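Local atomic coordinates of hypothetical protein (Bacteroides uniformis ATCC 8492, PDB entry 4QRL), a protein that is of unknown function but folds as a lipocalin-like beta barrel, a shape that in related proteins often encloses a small apolar ligand. Residues A[10-15]-A[32-37]; A[64-69]-A[89-94]; A[50-55]-A[74-79]. All blocks are in the same frame, centred on the assembly; numbering follows the deposited sequence.

All three contacts reach one closed antiparallel barrel of eight strands. Contacts 1 and 2 each pair neighbouring strands and send a buried row of mainly apolar and aromatic side chains inward, where Phe35 CE1 of contact 1 meets Ile65 CD1 of contact 2 at 3.5 Å. Their outer rows differ: an aromatic ring beside an amide in contact 1, a largely exposed row with a hydroxyl pair in contact 2. Contact 3 lies at the periphery and packs a loop on strand 51-61 mainly through buried Phe54, with a water at the edge beside partly exposed Thr52 and Asp76. Leu69 CD1 of contact 2 packs on Tyr79 CE1 of contact 3 at 3.6 Å.

Contact 1 of 3, residues A[10-15]-A[32-37]; sequences AGKWQL and FYNFQK
Trp13 and Phe35 cross at about a right angle on the inner face of this antiparallel strand pair. CD1 of Trp13 comes in at the edge of the Phe35 ring, 3.4 Å from Phe35 CD2. With the centroids of the indole's five-membered ring and the phenyl ring 5.5 Å apart and their planes at 71°, the pair is an oblique aromatic contact. The indole edge also faces Tyr33 O, while NE1 bonds to the carbonyl of Leu9. On the other face, Gln14 and Phe32 extend alongside each other in the same direction: Gln14 CG, anti to the backbone N (chi1 177°), lies 3.7 Å from Phe32 CE2, and the amide plane is only 12° from the ring plane. Gln14 OE1 is held by Arg114 of strand 109-115. Between the faces, reciprocal backbone bonds join Gly11 with Phe35 and Trp13 with Tyr33; the Trp13 N to Tyr33 O bond is 2.8 Å long. In Gly11's backbone conformation a beta carbon would collide with the carbonyl oxygen of Ala10. The chemistry thus divides by face, with inward aromatics contributing to a largely apolar, aromatic barrel interior and the outer ring lying along a glutamine anchored by an arginine.

Contact 2 of 3, residues A[64-69]-A[89-94]; sequences EISIIL and KCTFKV
Four backbone hydrogen bonds tie strand 64-69 to strand 89-97, in reciprocal pairs between Ile65 and Phe92 and between Ile67 and Cys90. They are well aligned: Ile67 N reaches Cys90 O at 2.9 Å with an N-H...O angle of 175°. The axes of the short strand segments run at 159°, an antiparallel pairing with a modest twist.

The polar side-chain link stands at the non-hydrogen-bonded pair Ser66 and Thr91. Both hydroxyls sit beside their own backbone N, each with chi1 -64°, and this common setting brings Ser66 OG within 2.7 Å of Thr91 OG1 in a hydrogen bond that either could donate. The same torsion carries Thr91 CG2 to the side of Glu64, 3.5 Å from OE1. A valine in place of Thr91 would probably leave Ser66 OG without its hydroxyl mate across the strands and free to turn.

Apolar contacts form a third group. On the inner face, Ile67 CD1 approaches the Phe92 ring obliquely, 3.9 Å from CE1, while Cys90 SG lies over one face of that ring, 3.5 Å above its plane and offset toward the rim. Ile65 CG2 touches both Phe92 CB and Val94 CG2, the latter at 3.7 Å. On the outer face, Ile68 and the extended Lys89 lie side by side, with Ile68 CD1 against the aliphatic chain at 3.8 Å from Lys89 CE.

Strand 51-61 borders this pair beyond 64-69 and strand 101-106 beyond 89-97; Tyr58 and Leu104 from these neighbours add to the inner packing, and Trp85 from the link that includes helices 71-74 and 79-82 meets Ile67 and Cys90.

Contact 3 of 3, residues A[50-55]-A[74-79]; sequences GLTTFF and VNDKNY
Phe54 and Asp76 meet at about a right angle, forming the compact part of this contact between strand 51-61 and the loop joining helices 71-74 and 79-82. The far end of the ring does the touching: Phe54 CE2 lies 3.6 Å from Asp76 CB, and CZ is 3.8 Å from Asn78 O. The ring and carboxylate planes are 61° apart. Phe54 CG is anti to its carbonyl carbon (chi1 -59°), which aims the phenyl toward the loop, and CE2 comes near the plane of the Tyr79 ring at its edge. Phe83 meets the same phenyl edge-to-face.

The Thr52 side is looser and wetter. Thr52 is modelled in two conformers; in the one described its methyl CG2 stops 4.1 Å from Asp76 OD1, and a water accepts from its OG1 at 3.0 Å. That water donates to both Asp76 OD1 and Asn78 OD1, each at 2.7 Å; Lys77 NZ adds a weak bond to it.

Asp76 OD1 also accepts from Asn78 N at 2.8 Å, on the anti side of the carboxylate, making an Asx turn. Tyr79 N bonds to Asp76 O within a type I turn spanning Asp76 to Tyr79. One carboxylate oxygen therefore serves both the loop's own fold and its water bridge to the strand, bonds that would probably stabilise the aspartate's negative charge, while Phe54 packs against the carbon part of the same side chain.

Contact 1 of 3, residues A[10-15]-A[32-37]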
loop_
_atom_site.group_PDB
_atom_site.type_symbol
_atom_site.label_atom_id
_atom_site.label_comp_id
_atom_site.label_asym_id
_atom_site.label_seq_id
_atom_site.Cartn_x
_atom_site.Cartn_y
_atom_site.Cartn_z
ATOM N N ALA A 10 5.452 -6.109 10.107
ATOM C CA ALA A 10 4.685 -5.425 11.144
ATOM C C ALA A 10 5.089 -3.971 11.339
ATOM O O ALA A 10 6.273 -3.654 11.444
ATOM C CB ALA A 10 4.801 -6.172 12.460
ATOM N N GLY A 11 4.086 -3.105 11.398
ATOM C CA GLY A 11 4.276 -1.673 11.609
ATOM C C GLY A 11 3.846 -0.789 10.463
ATOM O O GLY A 11 3.126 -1.220 9.558
ATOM N N LYS A 12 4.375 0.456 10.459
ATOM C CA LYS A 12 4.009 1.490 9.508
ATOM C C LYS A 12 5.112 1.700 8.508
ATOM O O LYS A 12 6.295 1.661 8.856
ATOM C CB LYS A 12 3.669 2.794 10.253
ATOM C CG LYS A 12 3.068 3.866 9.329
ATOM C CD LYS A 12 2.709 5.124 10.132
ATOM C CE LYS A 12 1.240 5.223 10.429
ATOM N NZ LYS A 12 0.784 4.193 11.390
ATOM N N TRP A 13 4.702 1.949 7.284
ATOM C CA TRP A 13 5.570 2.076 6.140
ATOM C C TRP A 13 5.236 3.291 5.317
ATOM O O TRP A 13 4.075 3.462 4.913
ATOM C CB TRP A 13 5.382 0.822 5.262
ATOM C CG TRP A 13 5.861 -0.448 5.874
ATOM C CD1 TRP A 13 5.109 -1.396 6.502
ATOM C CD2 TRP A 13 7.182 -0.988 5.760
ATOM N NE1 TRP A 13 5.915 -2.444 6.909
ATOM C CE2 TRP A 13 7.198 -2.216 6.463
ATOM C CE3 TRP A 13 8.378 -0.517 5.191
ATOM C CZ2 TRP A 13 8.344 -3.015 6.532
ATOM C CZ3 TRP A 13 9.548 -1.257 5.372
ATOM C CH2 TRP A 13 9.525 -2.485 6.039
ATOM N N GLN A 14 6.237 4.124 5.053
ATOM C CA GLN A 14 6.007 5.289 4.186
ATOM C C GLN A 14 6.227 4.875 2.753
ATOM O O GLN A 14 7.310 4.406 2.431
ATOM C CB GLN A 14 6.964 6.440 4.537
ATOM C CG GLN A 14 6.783 7.637 3.569
ATOM C CD GLN A 14 7.736 8.769 3.799
ATOM O OE1 GLN A 14 8.879 8.572 4.196
ATOM N NE2 GLN A 14 7.292 9.987 3.500
ATOM N N LEU A 15 5.219 5.079 1.884
ATOM C CA LEU A 15 5.382 4.777 0.458
ATOM C C LEU A 15 6.156 5.960 -0.128
ATOM O O LEU A 15 5.646 7.081 -0.196
ATOM C CB LEU A 15 4.022 4.546 -0.239
ATOM C CG LEU A 15 4.025 3.678 -1.535
ATOM C CD1 LEU A 15 2.600 3.224 -1.892
ATOM C CD2 LEU A 15 4.608 4.436 -2.724
ATOM N N PHE A 32 0.892 6.123 3.662
ATOM C CA PHE A 32 1.498 5.296 4.715
ATOM C C PHE A 32 0.702 4.030 4.859
ATOM O O PHE A 32 -0.526 4.109 5.031
ATOM C CB PHE A 32 1.520 6.073 6.058
ATOM C CG PHE A 32 2.331 7.348 5.989
ATOM C CD1 PHE A 32 1.802 8.501 5.402
ATOM C CD2 PHE A 32 3.662 7.362 6.384
ATOM C CE1 PHE A 32 2.574 9.662 5.276
ATOM C CE2 PHE A 32 4.428 8.538 6.268
ATOM C CZ PHE A 32 3.875 9.673 5.731
ATOM N N TYR A 33 1.362 2.858 4.726
ATOM C CA TYR A 33 0.661 1.560 4.882
ATOM C C TYR A 33 0.983 0.998 6.241
ATOM O O TYR A 33 2.105 1.133 6.711
ATOM C CB TYR A 33 1.082 0.527 3.813
ATOM C CG TYR A 33 0.510 0.643 2.418
ATOM C CD1 TYR A 33 -0.084 1.825 1.977
ATOM C CD2 TYR A 33 0.666 -0.390 1.494
ATOM C CE1 TYR A 33 -0.596 1.935 0.687
ATOM C CE2 TYR A 33 0.203 -0.266 0.187
ATOM C CZ TYR A 33 -0.421 0.898 -0.212
ATOM O OH TYR A 33 -0.917 1.001 -1.493
ATOM N N ASN A 34 0.024 0.321 6.864
ATOM C CA ASN A 34 0.248 -0.243 8.177
ATOM C C ASN A 34 -0.241 -1.677 8.185
ATOM O O ASN A 34 -1.328 -1.978 7.650
ATOM C CB ASN A 34 -0.500 0.612 9.206
ATOM C CG ASN A 34 -0.159 0.286 10.614
ATOM O OD1 ASN A 34 -0.819 -0.526 11.275
ATOM N ND2 ASN A 34 0.884 0.920 11.094
ATOM N N PHE A 35 0.602 -2.570 8.703
ATOM C CA PHE A 35 0.321 -4.003 8.789
ATOM C C PHE A 35 0.354 -4.428 10.247
ATOM O O PHE A 35 1.392 -4.291 10.902
ATOM C CB PHE A 35 1.353 -4.812 7.964
ATOM C CG PHE A 35 1.451 -4.417 6.509
ATOM C CD1 PHE A 35 0.628 -5.004 5.552
ATOM C CD2 PHE A 35 2.415 -3.502 6.080
ATOM C CE1 PHE A 35 0.717 -4.630 4.203
ATOM C CE2 PHE A 35 2.477 -3.098 4.737
ATOM C CZ PHE A 35 1.682 -3.711 3.795
ATOM N N GLN A 36 -0.763 -4.963 10.769
ATOM C CA GLN A 36 -0.729 -5.426 12.155
ATOM C C GLN A 36 -1.536 -6.714 12.320
ATOM O O GLN A 36 -2.759 -6.646 12.422
ATOM C CB GLN A 36 -1.237 -4.348 13.138
ATOM C CG GLN A 36 -0.304 -3.131 13.352
ATOM C CD GLN A 36 0.993 -3.409 14.097
ATOM O OE1 GLN A 36 1.195 -4.465 14.708
ATOM N NE2 GLN A 36 1.893 -2.433 14.097
ATOM N N LYS A 37 -0.840 -7.870 12.315
ATOM C CA LYS A 37 -1.393 -9.229 12.500
ATOM C C LYS A 37 -2.684 -9.426 11.673
ATOM O O LYS A 37 -3.743 -9.740 12.235
ATOM C CB LYS A 37 -1.653 -9.517 13.994
ATOM C CG LYS A 37 -0.423 -9.266 14.875
ATOM C CD LYS A 37 -0.607 -9.756 16.310
ATOM C CE LYS A 37 0.700 -9.762 17.079
ATOM N NZ LYS A 37 1.791 -10.472 16.339
#

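Contact 2 of 3, residues A[64-69]-A[89-94]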
loop_
_atom_site.group_PDB
_atom_site.type_symbol
_atom_site.label_atom_id
_atom_site.label_comp_id
_atom_site.label_asym_id
_atom_site.label_seq_id
_atom_site.Cartn_x
_atom_site.Cartn_y
_atom_site.Cartn_z
ATOM N N GLU A 64 4.052 -13.578 -1.821
ATOM C CA GLU A 64 2.949 -12.756 -2.277
ATOM C C GLU A 64 2.119 -12.245 -1.092
ATOM O O GLU A 64 1.975 -12.949 -0.074
ATOM C CB GLU A 64 2.072 -13.533 -3.251
ATOM C CG GLU A 64 2.699 -13.714 -4.618
ATOM C CD GLU A 64 1.819 -14.368 -5.667
ATOM O OE1 GLU A 64 0.647 -14.684 -5.362
ATOM O OE2 GLU A 64 2.300 -14.549 -6.809
ATOM N N ILE A 65 1.583 -11.019 -1.232
ATOM C CA ILE A 65 0.731 -10.419 -0.200
ATOM C C ILE A 65 -0.566 -10.001 -0.859
ATOM O O ILE A 65 -0.559 -9.248 -1.832
ATOM C CB ILE A 65 1.405 -9.265 0.592
ATOM C CG1 ILE A 65 0.460 -8.684 1.660
ATOM C CG2 ILE A 65 1.982 -8.174 -0.325
ATOM C CD1 ILE A 65 1.150 -7.752 2.661
ATOM N N SER A 66 -1.673 -10.501 -0.342
ATOM C CA SER A 66 -2.990 -10.149 -0.875
ATOM C C SER A 66 -3.661 -9.173 0.089
ATOM O O SER A 66 -3.873 -9.502 1.264
ATOM C CB SER A 66 -3.853 -11.393 -1.073
ATOM O OG SER A 66 -3.309 -12.270 -2.039
ATOM N N ILE A 67 -3.955 -7.975 -0.390
ATOM C CA ILE A 67 -4.598 -6.944 0.434
ATOM C C ILE A 67 -6.036 -6.797 -0.042
ATOM O O ILE A 67 -6.308 -6.803 -1.254
ATOM C CB ILE A 67 -3.820 -5.594 0.383
ATOM C CG1 ILE A 67 -2.333 -5.787 0.737
ATOM C CG2 ILE A 67 -4.480 -4.527 1.288
ATOM C CD1 ILE A 67 -1.408 -4.486 0.508
ATOM N N ILE A 68 -6.970 -6.764 0.912
ATOM C CA ILE A 68 -8.391 -6.617 0.565
ATOM C C ILE A 68 -8.972 -5.514 1.451
ATOM O O ILE A 68 -8.911 -5.590 2.686
ATOM C CB ILE A 68 -9.221 -7.927 0.603
ATOM C CG1 ILE A 68 -10.727 -7.610 0.300
ATOM C CG2 ILE A 68 -9.023 -8.670 1.945
ATOM C CD1 ILE A 68 -11.649 -8.763 0.069
ATOM N N LEU A 69 -9.491 -4.471 0.805
ATOM C CA LEU A 69 -10.058 -3.355 1.530
ATOM C C LEU A 69 -11.533 -3.577 1.768
ATOM O O LEU A 69 -12.222 -4.232 0.968
ATOM C CB LEU A 69 -9.841 -2.045 0.757
ATOM C CG LEU A 69 -8.369 -1.642 0.545
ATOM C CD1 LEU A 69 -8.271 -0.430 -0.308
ATOM C CD2 LEU A 69 -7.650 -1.390 1.868
ATOM N N LYS A 89 -9.387 -5.303 -4.039
ATOM C CA LYS A 89 -8.366 -6.340 -3.840
ATOM C C LYS A 89 -7.166 -6.194 -4.753
ATOM O O LYS A 89 -7.322 -5.876 -5.930
ATOM C CB LYS A 89 -8.956 -7.739 -4.116
ATOM C CG LYS A 89 -10.271 -8.101 -3.464
ATOM C CD LYS A 89 -10.639 -9.530 -3.875
ATOM C CE LYS A 89 -12.041 -9.913 -3.486
ATOM N NZ LYS A 89 -12.351 -11.328 -3.827
ATOM N N CYS A 90 -5.982 -6.536 -4.240
ATOM C CA CYS A 90 -4.752 -6.593 -5.029
ATOM C C CYS A 90 -3.753 -7.558 -4.394
ATOM O O CYS A 90 -3.444 -7.444 -3.202
ATOM C CB CYS A 90 -4.125 -5.215 -5.231
ATOM S SG CYS A 90 -2.692 -5.220 -6.351
ATOM N N THR A 91 -3.203 -8.454 -5.226
ATOM C CA THR A 91 -2.158 -9.370 -4.812
ATOM C C THR A 91 -0.839 -8.864 -5.367
ATOM O O THR A 91 -0.658 -8.759 -6.573
ATOM C CB THR A 91 -2.444 -10.807 -5.224
ATOM O OG1 THR A 91 -3.619 -11.215 -4.526
ATOM C CG2 THR A 91 -1.253 -11.753 -4.871
ATOM N N PHE A 92 0.069 -8.564 -4.485
ATOM C CA PHE A 92 1.397 -8.053 -4.827
ATOM C C PHE A 92 2.469 -9.092 -4.647
ATOM O O PHE A 92 2.363 -9.930 -3.751
ATOM C CB PHE A 92 1.753 -6.874 -3.884
ATOM C CG PHE A 92 0.904 -5.635 -4.008
ATOM C CD1 PHE A 92 -0.277 -5.503 -3.288
ATOM C CD2 PHE A 92 1.295 -4.584 -4.835
ATOM C CE1 PHE A 92 -1.047 -4.336 -3.386
ATOM C CE2 PHE A 92 0.544 -3.416 -4.908
ATOM C CZ PHE A 92 -0.630 -3.301 -4.205
ATOM N N LYS A 93 3.533 -9.002 -5.453
ATOM C CA LYS A 93 4.746 -9.774 -5.250
ATOM C C LYS A 93 5.608 -8.988 -4.277
ATOM O O LYS A 93 5.777 -7.787 -4.462
ATOM C CB LYS A 93 5.499 -10.026 -6.575
ATOM C CG LYS A 93 6.823 -10.781 -6.372
ATOM C CD LYS A 93 7.129 -11.770 -7.485
ATOM C CE LYS A 93 8.576 -12.185 -7.477
ATOM N NZ LYS A 93 9.442 -11.157 -8.108
ATOM N N VAL A 94 6.128 -9.644 -3.238
ATOM C CA VAL A 94 7.045 -9.032 -2.294
ATOM C C VAL A 94 8.446 -9.240 -2.870
ATOM O O VAL A 94 9.039 -10.336 -2.781
ATOM C CB VAL A 94 6.897 -9.559 -0.845
ATOM C CG1 VAL A 94 7.910 -8.887 0.090
ATOM C CG2 VAL A 94 5.479 -9.337 -0.337
#

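Contact 3 of 3, residues A[50-55]-A[74-79]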
loop_
_atom_site.group_PDB
_atom_site.type_symbol
_atom_site.label_atom_id
_atom_site.label_comp_id
_atom_site.label_asym_id
_atom_site.label_seq_id
_atom_site.Cartn_x
_atom_site.Cartn_y
_atom_site.Cartn_z
ATOM N N GLY A 50 -6.036 17.411 5.528
ATOM C CA GLY A 50 -6.847 16.311 6.023
ATOM C C GLY A 50 -6.145 14.965 6.015
ATOM O O GLY A 50 -5.147 14.749 5.314
ATOM N N LEU A 51 -6.685 14.047 6.798
ATOM C CA LEU A 51 -6.167 12.695 6.930
ATOM C C LEU A 51 -7.287 11.706 6.611
ATOM O O LEU A 51 -8.270 11.623 7.363
ATOM C CB LEU A 51 -5.609 12.491 8.364
ATOM C CG LEU A 51 -4.780 11.247 8.628
ATOM C CD1 LEU A 51 -3.749 11.495 9.708
ATOM C CD2 LEU A 51 -5.651 10.064 9.055
ATOM N N THR A 52 -7.127 10.949 5.506
ATOM C CA THR A 52 -8.090 9.935 5.084
ATOM C C THR A 52 -7.476 8.566 5.367
ATOM O O THR A 52 -6.303 8.344 5.049
ATOM C CB THR A 52 -8.473 10.150 3.608
ATOM O OG1 THR A 52 -9.457 11.176 3.549
ATOM C CG2 THR A 52 -9.041 8.903 2.952
ATOM N N THR A 53 -8.232 7.666 6.001
ATOM C CA THR A 53 -7.712 6.331 6.294
ATOM C C THR A 53 -8.585 5.290 5.613
ATOM O O THR A 53 -9.825 5.360 5.668
ATOM C CB THR A 53 -7.603 6.061 7.809
ATOM O OG1 THR A 53 -6.988 7.173 8.461
ATOM C CG2 THR A 53 -6.825 4.762 8.138
ATOM N N PHE A 54 -7.926 4.343 4.958
ATOM C CA PHE A 54 -8.558 3.193 4.334
ATOM C C PHE A 54 -8.270 1.984 5.214
ATOM O O PHE A 54 -7.179 1.869 5.771
ATOM C CB PHE A 54 -8.047 2.975 2.914
ATOM C CG PHE A 54 -8.287 4.156 2.008
ATOM C CD1 PHE A 54 -7.351 5.182 1.915
ATOM C CD2 PHE A 54 -9.457 4.250 1.255
ATOM C CE1 PHE A 54 -7.580 6.286 1.074
ATOM C CE2 PHE A 54 -9.689 5.358 0.423
ATOM C CZ PHE A 54 -8.736 6.350 0.318
ATOM N N PHE A 55 -9.218 1.068 5.311
ATOM C CA PHE A 55 -9.049 -0.105 6.165
ATOM C C PHE A 55 -9.289 -1.371 5.394
ATOM O O PHE A 55 -10.106 -1.410 4.472
ATOM C CB PHE A 55 -10.013 -0.060 7.369
ATOM C CG PHE A 55 -9.751 1.079 8.319
ATOM C CD1 PHE A 55 -10.339 2.324 8.116
ATOM C CD2 PHE A 55 -8.903 0.912 9.415
ATOM C CE1 PHE A 55 -10.098 3.377 8.999
ATOM C CE2 PHE A 55 -8.652 1.967 10.289
ATOM C CZ PHE A 55 -9.260 3.192 10.076
ATOM N N VAL A 74 -13.624 1.071 -0.200
ATOM C CA VAL A 74 -13.826 0.976 -1.658
ATOM C C VAL A 74 -14.773 2.105 -2.096
ATOM O O VAL A 74 -14.541 2.728 -3.137
ATOM C CB VAL A 74 -14.338 -0.440 -2.081
ATOM C CG1 VAL A 74 -14.683 -0.512 -3.577
ATOM C CG2 VAL A 74 -13.321 -1.514 -1.718
ATOM N N ASN A 75 -15.809 2.407 -1.270
ATOM C CA ASN A 75 -16.799 3.442 -1.571
ATOM C C ASN A 75 -16.330 4.858 -1.188
ATOM O O ASN A 75 -17.028 5.814 -1.483
ATOM C CB ASN A 75 -18.135 3.123 -0.908
ATOM C CG ASN A 75 -18.794 1.869 -1.437
ATOM O OD1 ASN A 75 -18.499 1.385 -2.536
ATOM N ND2 ASN A 75 -19.707 1.310 -0.661
ATOM N N ASP A 76 -15.144 4.998 -0.574
ATOM C CA ASP A 76 -14.592 6.305 -0.184
ATOM C C ASP A 76 -14.415 7.207 -1.416
ATOM O O ASP A 76 -14.012 6.718 -2.479
ATOM C CB ASP A 76 -13.253 6.121 0.544
ATOM C CG ASP A 76 -12.763 7.381 1.216
ATOM O OD1 ASP A 76 -12.234 8.262 0.505
ATOM O OD2 ASP A 76 -12.942 7.501 2.446
ATOM N N LYS A 77 -14.746 8.507 -1.285
ATOM C CA LYS A 77 -14.649 9.478 -2.396
ATOM C C LYS A 77 -13.189 9.575 -2.945
ATOM O O LYS A 77 -13.001 9.902 -4.109
ATOM C CB LYS A 77 -15.163 10.868 -1.966
ATOM C CG LYS A 77 -14.196 11.648 -1.062
ATOM C CD LYS A 77 -14.773 12.984 -0.575
ATOM C CE LYS A 77 -13.903 13.644 0.478
ATOM N NZ LYS A 77 -13.884 12.884 1.764
ATOM N N ASN A 78 -12.172 9.267 -2.113
ATOM C CA ASN A 78 -10.779 9.304 -2.567
ATOM C C ASN A 78 -10.232 7.929 -2.929
ATOM O O ASN A 78 -9.037 7.825 -3.209
ATOM C CB ASN A 78 -9.874 9.969 -1.535
ATOM C CG ASN A 78 -9.930 11.456 -1.656
ATOM O OD1 ASN A 78 -10.473 12.147 -0.803
ATOM N ND2 ASN A 78 -9.456 11.963 -2.771
ATOM N N TYR A 79 -11.091 6.889 -2.999
ATOM C CA TYR A 79 -10.635 5.528 -3.312
ATOM C C TYR A 79 -9.759 5.423 -4.607
ATOM O O TYR A 79 -8.671 4.833 -4.560
ATOM C CB TYR A 79 -11.814 4.568 -3.401
ATOM C CG TYR A 79 -11.392 3.143 -3.640
ATOM C CD1 TYR A 79 -10.675 2.435 -2.675
ATOM C CD2 TYR A 79 -11.658 2.509 -4.852
ATOM C CE1 TYR A 79 -10.236 1.140 -2.911
ATOM C CE2 TYR A 79 -11.262 1.192 -5.079
ATOM C CZ TYR A 79 -10.552 0.512 -4.099
ATOM O OH TYR A 79 -10.159 -0.789 -4.297
HETATM O O HOH W 1 -11.404 10.709 1.341
#